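Local coordinates for monosaccharide ABC transporter substrate-binding protein, CUT2 family (Acidothermus cellulolyticus, PDB 4RU1), which probably binds sugars or cyclitols for import by an ABC transporter and is seen here holding myo-inositol, at residues Ile38-Ala43 against Pro253-Tyr258; Asp61-Glu65 against Val82-Asp86; Ile102-Ala106 against Ser263-Ile268. All coordinates share one frame; numbering follows the deposited sequence. Where two conformers were deposited one is given.

In the fold
All three contacts belong to the lobe built on the parallel sheet that includes strands 21-27, 79-82 and 104-107. Contacts 1 and 3 share helix 253-270, whose first turns meet helix 35-49 in contact 1 and whose later part lies on strand 104-107 in contact 3. Contact 1 is buried, and its backbones touch through glycines. Contact 3, farther from the centre of the chain and partly buried, is apolar side-chain packing. Contact 2 is buried but polar, with one firm hydroxyl-carboxylate bond (Ser62 to Asp86) and a glutamate set against Thr83, near the starts of helices 62-74 and 87-99. Contacts 2 and 3 meet through adjacent strands, Val82 N lying 2.9 Å from Val105 O, a probable hydrogen bond.

Contact 1 of 3, residues Ile38-Ala43 against Pro253-Tyr258; sequences IIRKGA and PYVEGY
Gly42 and Gly257 face each other where helix 35-49 crosses the first turns of helix 253-270, a glycine-mediated helix pair in a Rossmann-like lobe of the binding protein. The short helical segments come within 6.4 Å, axis to axis, at a crossing angle of -48°. At either glycine a CB would run into a carbonyl oxygen of the other helix, so an approach this close depends on their lacking one.

Backbone C-H groups meet carbonyl oxygens in both directions. Gly257 CA lies 3.6 Å from Ile39 O, with its hydrogen aimed almost straight at the oxygen (176°), and Ile39 CA points in the same manner at Pro253 O. Gly42 CA approaches Tyr254 O at 3.4 Å.

A CH-pi contact adds to these. A chi1 of -175° swings the Tyr254 ring away from its own backbone N and lays it flat over Gly42, whose CA stands 3.6 Å from the ring centroid. Replaced by an alanine, Tyr254 would probably leave the Gly42 backbone without the ring that covers it and open a gap beside Lys41.

Apolar packing closes the N-terminal end. Pro253 is wedged between two isoleucines: its CG meets Ile38 CG2 at 3.6 Å, while its CB touches the end of Ile39, the two side chains crossing at about a right angle. Glu256 turns its carboxylate toward Asn108 and Gln251, residues of the inositol pocket, and on the way its OE1 passes 3.6 Å from Ile39 CD1.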
loop_
_atom_site.group_PDB
_atom_site.type_symbol
_atom_site.label_atom_id
_atom_site.label_comp_id
_atom_site.label_asym_id
_atom_site.label_seq_id
_atom_site.Cartn_x
_atom_site.Cartn_y
_atom_site.Cartn_z
ATOM N N ILE A 38 7.427 -0.011 -7.379
ATOM C CA ILE A 38 8.093 -1.078 -6.654
ATOM C C ILE A 38 7.270 -2.360 -6.764
ATOM O O ILE A 38 7.819 -3.443 -6.926
ATOM C CB ILE A 38 8.283 -0.701 -5.159
ATOM C CG1 ILE A 38 8.873 0.715 -4.971
ATOM C CG2 ILE A 38 9.160 -1.745 -4.518
ATOM C CD1 ILE A 38 8.557 1.343 -3.597
ATOM N N ILE A 39 5.949 -2.276 -6.636
ATOM C CA ILE A 39 5.022 -3.419 -6.888
ATOM C C ILE A 39 5.338 -4.019 -8.244
ATOM O O ILE A 39 5.512 -5.265 -8.369
ATOM C CB ILE A 39 3.559 -2.921 -6.897
ATOM C CG1 ILE A 39 3.157 -2.393 -5.512
ATOM C CG2 ILE A 39 2.599 -3.942 -7.535
ATOM C CD1 ILE A 39 2.791 -3.512 -4.535
ATOM N N ARG A 40 5.451 -3.156 -9.236
ATOM C CA ARG A 40 5.694 -3.675 -10.595
ATOM C C ARG A 40 7.064 -4.342 -10.800
ATOM O O ARG A 40 7.216 -5.364 -11.485
ATOM C CB ARG A 40 5.484 -2.558 -11.583
ATOM C CG ARG A 40 4.015 -2.213 -11.692
ATOM C CD ARG A 40 3.692 -1.005 -12.562
ATOM N NE ARG A 40 3.845 -1.416 -13.936
ATOM C CZ ARG A 40 3.566 -0.660 -14.997
ATOM N NH1 ARG A 40 3.112 0.578 -14.859
ATOM N NH2 ARG A 40 3.736 -1.152 -16.214
ATOM N N LYS A 41 8.089 -3.833 -10.133
ATOM C CA LYS A 41 9.452 -4.478 -10.200
ATOM C C LYS A 41 9.388 -5.876 -9.606
ATOM O O LYS A 41 9.865 -6.843 -10.202
ATOM C CB LYS A 41 10.528 -3.664 -9.535
ATOM C CG LYS A 41 10.952 -2.399 -10.330
ATOM C CD LYS A 41 12.160 -1.705 -9.705
ATOM C CE LYS A 41 12.515 -0.400 -10.420
ATOM N NZ LYS A 41 11.337 0.531 -10.612
ATOM N N GLY A 42 8.700 -6.041 -8.467
ATOM C CA GLY A 42 8.478 -7.422 -7.959
ATOM C C GLY A 42 7.730 -8.392 -8.850
ATOM O O GLY A 42 8.146 -9.533 -9.148
ATOM N N ALA A 43 6.670 -7.852 -9.398
ATOM C CA ALA A 43 5.826 -8.632 -10.305
ATOM C C ALA A 43 6.615 -9.046 -11.554
ATOM O O ALA A 43 6.460 -10.193 -12.008
ATOM C CB ALA A 43 4.576 -7.829 -10.673
ATOM N N PRO A 253 6.256 -3.886 -0.807
ATOM C CA PRO A 253 5.622 -3.976 -2.132
ATOM C C PRO A 253 6.248 -4.872 -3.138
ATOM O O PRO A 253 5.507 -5.426 -3.987
ATOM C CB PRO A 253 5.658 -2.531 -2.651
ATOM C CG PRO A 253 6.728 -1.865 -1.830
ATOM C CD PRO A 253 6.633 -2.510 -0.472
ATOM N N TYR A 254 7.566 -5.025 -3.104
ATOM C CA TYR A 254 8.213 -5.911 -4.049
ATOM C C TYR A 254 7.695 -7.306 -3.864
ATOM O O TYR A 254 7.430 -8.049 -4.823
ATOM C CB TYR A 254 9.722 -5.876 -3.867
ATOM C CG TYR A 254 10.580 -6.673 -4.875
ATOM C CD1 TYR A 254 10.779 -8.054 -4.708
ATOM C CD2 TYR A 254 11.168 -6.053 -6.024
ATOM C CE1 TYR A 254 11.569 -8.769 -5.607
ATOM C CE2 TYR A 254 11.988 -6.777 -6.907
ATOM C CZ TYR A 254 12.185 -8.115 -6.678
ATOM O OH TYR A 254 13.040 -8.788 -7.527
ATOM N N VAL A 255 7.541 -7.704 -2.596
ATOM C CA VAL A 255 7.011 -9.019 -2.251
ATOM C C VAL A 255 5.547 -9.180 -2.669
ATOM O O VAL A 255 5.119 -10.252 -3.086
ATOM C CB VAL A 255 7.216 -9.400 -0.791
ATOM C CG1 VAL A 255 6.585 -10.742 -0.410
ATOM C CG2 VAL A 255 8.707 -9.435 -0.502
ATOM N N GLU A 256 4.742 -8.172 -2.361
ATOM C CA GLU A 256 3.350 -8.195 -2.799
ATOM C C GLU A 256 3.202 -8.453 -4.307
ATOM O O GLU A 256 2.453 -9.345 -4.705
ATOM C CB GLU A 256 2.643 -6.910 -2.450
ATOM C CG GLU A 256 2.584 -6.655 -0.937
ATOM C CD GLU A 256 1.910 -5.374 -0.549
ATOM O OE1 GLU A 256 1.350 -4.627 -1.388
ATOM O OE2 GLU A 256 1.966 -5.028 0.670
ATOM N N GLY A 257 3.899 -7.676 -5.112
ATOM C CA GLY A 257 3.817 -7.865 -6.578
ATOM C C GLY A 257 4.428 -9.147 -7.043
ATOM O O GLY A 257 3.860 -9.843 -7.882
ATOM N N TYR A 258 5.568 -9.520 -6.461
ATOM C CA TYR A 258 6.191 -10.782 -6.769
ATOM C C TYR A 258 5.329 -11.982 -6.474
ATOM O O TYR A 258 5.159 -12.909 -7.296
ATOM C CB TYR A 258 7.583 -10.893 -6.053
ATOM C CG TYR A 258 8.300 -12.199 -6.307
ATOM C CD1 TYR A 258 8.017 -13.328 -5.545
ATOM C CD2 TYR A 258 9.319 -12.291 -7.273
ATOM C CE1 TYR A 258 8.692 -14.539 -5.757
ATOM C CE2 TYR A 258 10.010 -13.485 -7.479
ATOM C CZ TYR A 258 9.691 -14.599 -6.734
ATOM O OH TYR A 258 10.437 -15.758 -6.926
#

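Contact 2 of 3, residues Asp61-Glu65 against Val82-Asp86; sequences DSTKE and VTIPD
The carboxylate of Glu65 is flanked at OE2 by two oxygens of Thr83, which lie on opposite sides of its plane: the hydroxyl OG1 at 3.1 Å and the carbonyl O at 3.0 Å. Val82 CG2 sits on the carbonyl's side of that plane. The other oxygen, OE1, has Pro85 CD at 3.9 Å. The second flat group, the carboxylate of Asp86, is approached from above: Ser62 OG donates to Asp86 OD2 at 2.7 Å from about 40° out of the plane.

The short Ser62 bond follows from a chi1 of 57°, which places OG between the backbone N and the carbonyl carbon. Ser62 CB rests on Asp86 CB alongside. The bond ties the first turn of helix 62-74 to the N-cap position of helix 87-99, joining the starts of two neighbouring helices. Just before Ser62, Asp61 caps its own helix, OD1 taking Thr63 N at 2.9 Å and Lys64 N more weakly.

Glu65 reaches across in a fully extended conformation and meets Thr83 at about a right angle. The Thr83 hydroxyl is hydrogen-bonded to His28 ND1. His28 lines the inositol pocket, so Thr83 and Glu65, which packs on the histidine as well, form a second shell behind it.

Chemically, the two carboxylates differ. Asp86 gains a hydroxyl donor beside two helix N-termini, where a negative charge would probably be stabilised. Buried Glu65 faces a carbonyl oxygen at close range; that oxygen would repel a charged carboxylate, so the pKa of Glu65 is likely to be raised.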
loop_
_atom_site.group_PDB
_atom_site.type_symbol
_atom_site.label_atom_id
_atom_site.label_comp_id
_atom_site.label_asym_id
_atom_site.label_seq_id
_atom_site.Cartn_x
_atom_site.Cartn_y
_atom_site.Cartn_z
ATOM N N ASP A 61 -10.328 5.237 -10.312
ATOM C CA ASP A 61 -11.810 5.150 -10.265
ATOM C C ASP A 61 -12.201 3.659 -10.190
ATOM O O ASP A 61 -11.935 2.867 -11.095
ATOM C CB ASP A 61 -12.372 5.849 -11.539
ATOM C CG ASP A 61 -13.862 5.768 -11.706
ATOM O OD1 ASP A 61 -14.550 4.895 -11.177
ATOM O OD2 ASP A 61 -14.354 6.587 -12.500
ATOM N N SER A 62 -12.700 3.255 -9.024
ATOM C CA SER A 62 -13.033 1.865 -8.846
ATOM C C SER A 62 -14.054 1.318 -9.850
ATOM O O SER A 62 -14.128 0.127 -10.074
ATOM C CB SER A 62 -13.423 1.623 -7.409
ATOM O OG SER A 62 -14.491 2.465 -7.071
ATOM N N THR A 63 -14.942 2.171 -10.399
ATOM C CA THR A 63 -15.895 1.685 -11.431
ATOM C C THR A 63 -15.072 1.304 -12.658
ATOM O O THR A 63 -15.372 0.309 -13.314
ATOM C CB THR A 63 -16.917 2.816 -11.792
ATOM O OG1 THR A 63 -17.481 3.247 -10.560
ATOM C CG2 THR A 63 -17.990 2.344 -12.708
ATOM N N LYS A 64 -14.043 2.117 -12.936
ATOM C CA LYS A 64 -13.154 1.857 -14.091
ATOM C C LYS A 64 -12.224 0.609 -13.789
ATOM O O LYS A 64 -11.883 -0.176 -14.656
ATOM C CB LYS A 64 -12.395 3.065 -14.493
ATOM C CG LYS A 64 -13.301 4.109 -15.150
ATOM C CD LYS A 64 -12.525 5.176 -15.837
ATOM C CE LYS A 64 -13.515 5.909 -16.762
ATOM N NZ LYS A 64 -12.700 6.795 -17.595
ATOM N N GLU A 65 -11.761 0.467 -12.559
ATOM C CA GLU A 65 -11.013 -0.756 -12.215
ATOM C C GLU A 65 -11.865 -2.026 -12.379
ATOM O O GLU A 65 -11.371 -3.030 -12.795
ATOM C CB GLU A 65 -10.444 -0.663 -10.796
ATOM C CG GLU A 65 -9.467 -1.825 -10.473
ATOM C CD GLU A 65 -8.938 -1.842 -9.069
ATOM O OE1 GLU A 65 -9.232 -0.978 -8.219
ATOM O OE2 GLU A 65 -8.241 -2.882 -8.786
ATOM N N VAL A 82 -5.356 -8.765 -8.388
ATOM C CA VAL A 82 -6.171 -7.567 -8.291
ATOM C C VAL A 82 -6.127 -6.931 -6.905
ATOM O O VAL A 82 -5.988 -7.600 -5.893
ATOM C CB VAL A 82 -7.624 -7.912 -8.615
ATOM C CG1 VAL A 82 -8.266 -8.852 -7.606
ATOM C CG2 VAL A 82 -8.428 -6.667 -8.837
ATOM N N THR A 83 -6.210 -5.601 -6.864
ATOM C CA THR A 83 -6.332 -4.835 -5.588
ATOM C C THR A 83 -7.808 -4.504 -5.291
ATOM O O THR A 83 -8.602 -4.339 -6.231
ATOM C CB THR A 83 -5.505 -3.543 -5.623
ATOM O OG1 THR A 83 -6.127 -2.647 -6.565
ATOM C CG2 THR A 83 -4.120 -3.836 -6.065
ATOM N N ILE A 84 -8.211 -4.441 -4.032
ATOM C CA ILE A 84 -9.611 -4.246 -3.686
ATOM C C ILE A 84 -9.724 -3.091 -2.663
ATOM O O ILE A 84 -10.190 -3.257 -1.554
ATOM C CB ILE A 84 -10.276 -5.507 -3.107
ATOM C CG1 ILE A 84 -9.827 -6.765 -3.824
ATOM C CG2 ILE A 84 -11.793 -5.361 -3.148
ATOM C CD1 ILE A 84 -10.292 -8.042 -3.218
ATOM N N PRO A 85 -9.457 -1.847 -3.113
ATOM C CA PRO A 85 -9.610 -0.715 -2.233
ATOM C C PRO A 85 -11.066 -0.362 -1.939
ATOM O O PRO A 85 -11.391 0.308 -0.996
ATOM C CB PRO A 85 -8.897 0.421 -2.986
ATOM C CG PRO A 85 -9.078 0.048 -4.444
ATOM C CD PRO A 85 -8.830 -1.462 -4.388
ATOM N N ASP A 86 -11.964 -0.673 -2.873
ATOM C CA ASP A 86 -13.397 -0.310 -2.752
ATOM C C ASP A 86 -14.193 -1.581 -2.994
ATOM O O ASP A 86 -14.626 -1.857 -4.122
ATOM C CB ASP A 86 -13.681 0.732 -3.844
ATOM C CG ASP A 86 -15.073 1.330 -3.790
ATOM O OD1 ASP A 86 -15.976 0.806 -3.079
ATOM O OD2 ASP A 86 -15.224 2.342 -4.507
#

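Contact 3 of 3, residues Ile102-Ala106 against Ser263-Ile268; sequences IPVVA and SLWLYI
Ser263 opens the helical side of this contact by setting its hydroxyl against Val105, OG lying 3.7 Å from CG2 and 3.8 Å from CG1. This is a polar atom laid on two methyl groups, but its hydrogen bonding is met within its own helix: OG bonds to the carbonyl of Glu259, one turn back, and weakly to that of Ala260. A chi1 of 79° folds the hydroxyl back along the helix to reach them.

Leu264, next in sequence, is the side chain that engages both residues of the facing segment. Its CD2 meets Val105 CG2 at 3.8 Å, the two side chains lying alongside and running antiparallel, and also comes to 3.9 Å from Pro103 O and 4.1 Å from Pro103 CB. With CG anti to the carbonyl carbon (chi1 -76°) and the chain then extended, the branch extends out to the strand. Val105 and Leu264 are the closest pair of the two backbones, yet their CA atoms stay 7.1 Å apart, so the space between is bridged mainly by side chains.

One turn on, Tyr267 lays its ring obliquely against the proline: Pro103 CB is 4.0 Å from both CD2 and CE2. Ile268 completes the turn at the margin, bringing CG1 to 4.3 Å from Pro103 CG. Pro103 is therefore met by Leu264, Tyr267 and Ile268 in turn.

This is the helix-on-sheet packing of a Rossmann-like alpha/beta lobe: helix 253-270, whose first turns cross helix 35-49, lies here across one face of the parallel sheet. Strand 104-107 is bonded through Val105 to strand 79-82, while Leu264 and Ile268 continue onto Ile23 and Leu21 of strand 21-27, and Ser263 onto Met121 and Phe123 of strand 121-124.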
loop_
_atom_site.group_PDB
_atom_site.type_symbol
_atom_site.label_atom_id
_atom_site.label_comp_id
_atom_site.label_asym_id
_atom_site.label_seq_id
_atom_site.Cartn_x
_atom_site.Cartn_y
_atom_site.Cartn_z
ATOM N N ILE A 102 -11.345 -18.284 -14.067
ATOM C CA ILE A 102 -10.019 -17.671 -14.010
ATOM C C ILE A 102 -9.596 -17.527 -12.577
ATOM O O ILE A 102 -10.344 -17.008 -11.794
ATOM C CB ILE A 102 -9.991 -16.283 -14.701
ATOM C CG1 ILE A 102 -10.420 -16.450 -16.181
ATOM C CG2 ILE A 102 -8.649 -15.622 -14.522
ATOM C CD1 ILE A 102 -10.728 -15.142 -16.877
ATOM N N PRO A 103 -8.417 -18.085 -12.198
ATOM C CA PRO A 103 -7.982 -17.954 -10.802
ATOM C C PRO A 103 -7.590 -16.520 -10.470
ATOM O O PRO A 103 -6.934 -15.837 -11.309
ATOM C CB PRO A 103 -6.770 -18.846 -10.748
ATOM C CG PRO A 103 -6.204 -18.850 -12.085
ATOM C CD PRO A 103 -7.433 -18.842 -12.981
ATOM N N VAL A 104 -8.015 -16.062 -9.299
ATOM C CA VAL A 104 -7.651 -14.715 -8.864
ATOM C C VAL A 104 -6.931 -14.740 -7.523
ATOM O O VAL A 104 -7.222 -15.554 -6.619
ATOM C CB VAL A 104 -8.859 -13.787 -8.777
ATOM C CG1 VAL A 104 -9.799 -14.352 -7.762
ATOM C CG2 VAL A 104 -8.436 -12.388 -8.402
ATOM N N VAL A 105 -5.950 -13.868 -7.460
ATOM C CA VAL A 105 -5.213 -13.550 -6.240
ATOM C C VAL A 105 -5.403 -12.082 -5.981
ATOM O O VAL A 105 -5.368 -11.295 -6.922
ATOM C CB VAL A 105 -3.756 -13.972 -6.313
ATOM C CG1 VAL A 105 -2.921 -13.468 -5.117
ATOM C CG2 VAL A 105 -3.691 -15.511 -6.352
ATOM N N ALA A 106 -5.648 -11.721 -4.707
ATOM C CA ALA A 106 -5.817 -10.316 -4.292
ATOM C C ALA A 106 -4.560 -9.853 -3.586
ATOM O O ALA A 106 -3.799 -10.676 -3.061
ATOM C CB ALA A 106 -7.062 -10.086 -3.492
ATOM N N SER A 263 2.559 -16.916 -6.991
ATOM C CA SER A 263 1.524 -17.710 -6.413
ATOM C C SER A 263 0.566 -18.210 -7.475
ATOM O O SER A 263 0.077 -19.344 -7.375
ATOM C CB SER A 263 0.840 -17.005 -5.249
ATOM O OG SER A 263 -0.110 -16.025 -5.700
ATOM N N LEU A 264 0.238 -17.347 -8.442
ATOM C CA LEU A 264 -0.606 -17.826 -9.554
ATOM C C LEU A 264 0.125 -18.909 -10.358
ATOM O O LEU A 264 -0.482 -19.923 -10.790
ATOM C CB LEU A 264 -1.035 -16.665 -10.466
ATOM C CG LEU A 264 -2.127 -15.814 -9.894
ATOM C CD1 LEU A 264 -2.364 -14.490 -10.631
ATOM C CD2 LEU A 264 -3.410 -16.603 -9.958
ATOM N N TRP A 265 1.429 -18.771 -10.475
ATOM C CA TRP A 265 2.219 -19.773 -11.214
ATOM C C TRP A 265 2.181 -21.094 -10.419
ATOM O O TRP A 265 1.963 -22.145 -11.018
ATOM C CB TRP A 265 3.644 -19.295 -11.530
ATOM C CG TRP A 265 4.592 -20.345 -12.069
ATOM C CD1 TRP A 265 4.900 -20.557 -13.393
ATOM C CD2 TRP A 265 5.349 -21.291 -11.305
ATOM N NE1 TRP A 265 5.851 -21.585 -13.496
ATOM C CE2 TRP A 265 6.097 -22.067 -12.227
ATOM C CE3 TRP A 265 5.446 -21.570 -9.934
ATOM C CZ2 TRP A 265 6.944 -23.079 -11.809
ATOM C CZ3 TRP A 265 6.291 -22.586 -9.520
ATOM C CH2 TRP A 265 7.001 -23.343 -10.459
ATOM N N LEU A 266 2.352 -21.084 -9.108
ATOM C CA LEU A 266 2.228 -22.292 -8.319
ATOM C C LEU A 266 0.842 -22.947 -8.365
ATOM O O LEU A 266 0.684 -24.189 -8.461
ATOM C CB LEU A 266 2.553 -21.959 -6.833
ATOM C CG LEU A 266 3.994 -21.888 -6.358
ATOM C CD1 LEU A 266 4.079 -21.231 -4.971
ATOM C CD2 LEU A 266 4.567 -23.322 -6.290
ATOM N N TYR A 267 -0.200 -22.142 -8.348
ATOM C CA TYR A 267 -1.557 -22.673 -8.448
ATOM C C TYR A 267 -1.790 -23.338 -9.807
ATOM O O TYR A 267 -2.384 -24.392 -9.875
ATOM C CB TYR A 267 -2.611 -21.579 -8.239
ATOM C CG TYR A 267 -3.999 -22.121 -8.206
ATOM C CD1 TYR A 267 -4.487 -22.759 -7.076
ATOM C CD2 TYR A 267 -4.839 -21.970 -9.279
ATOM C CE1 TYR A 267 -5.787 -23.263 -7.018
ATOM C CE2 TYR A 267 -6.155 -22.470 -9.230
ATOM C CZ TYR A 267 -6.612 -23.112 -8.097
ATOM O OH TYR A 267 -7.955 -23.599 -8.018
ATOM N N ILE A 268 -1.434 -22.631 -10.882
ATOM C CA ILE A 268 -1.758 -23.100 -12.228
ATOM C C ILE A 268 -0.918 -24.338 -12.532
ATOM O O ILE A 268 -1.431 -25.319 -13.107
ATOM C CB ILE A 268 -1.541 -21.962 -13.248
ATOM C CG1 ILE A 268 -2.575 -20.863 -13.115
ATOM C CG2 ILE A 268 -1.542 -22.485 -14.697
ATOM C CD1 ILE A 268 -2.109 -19.560 -13.740
#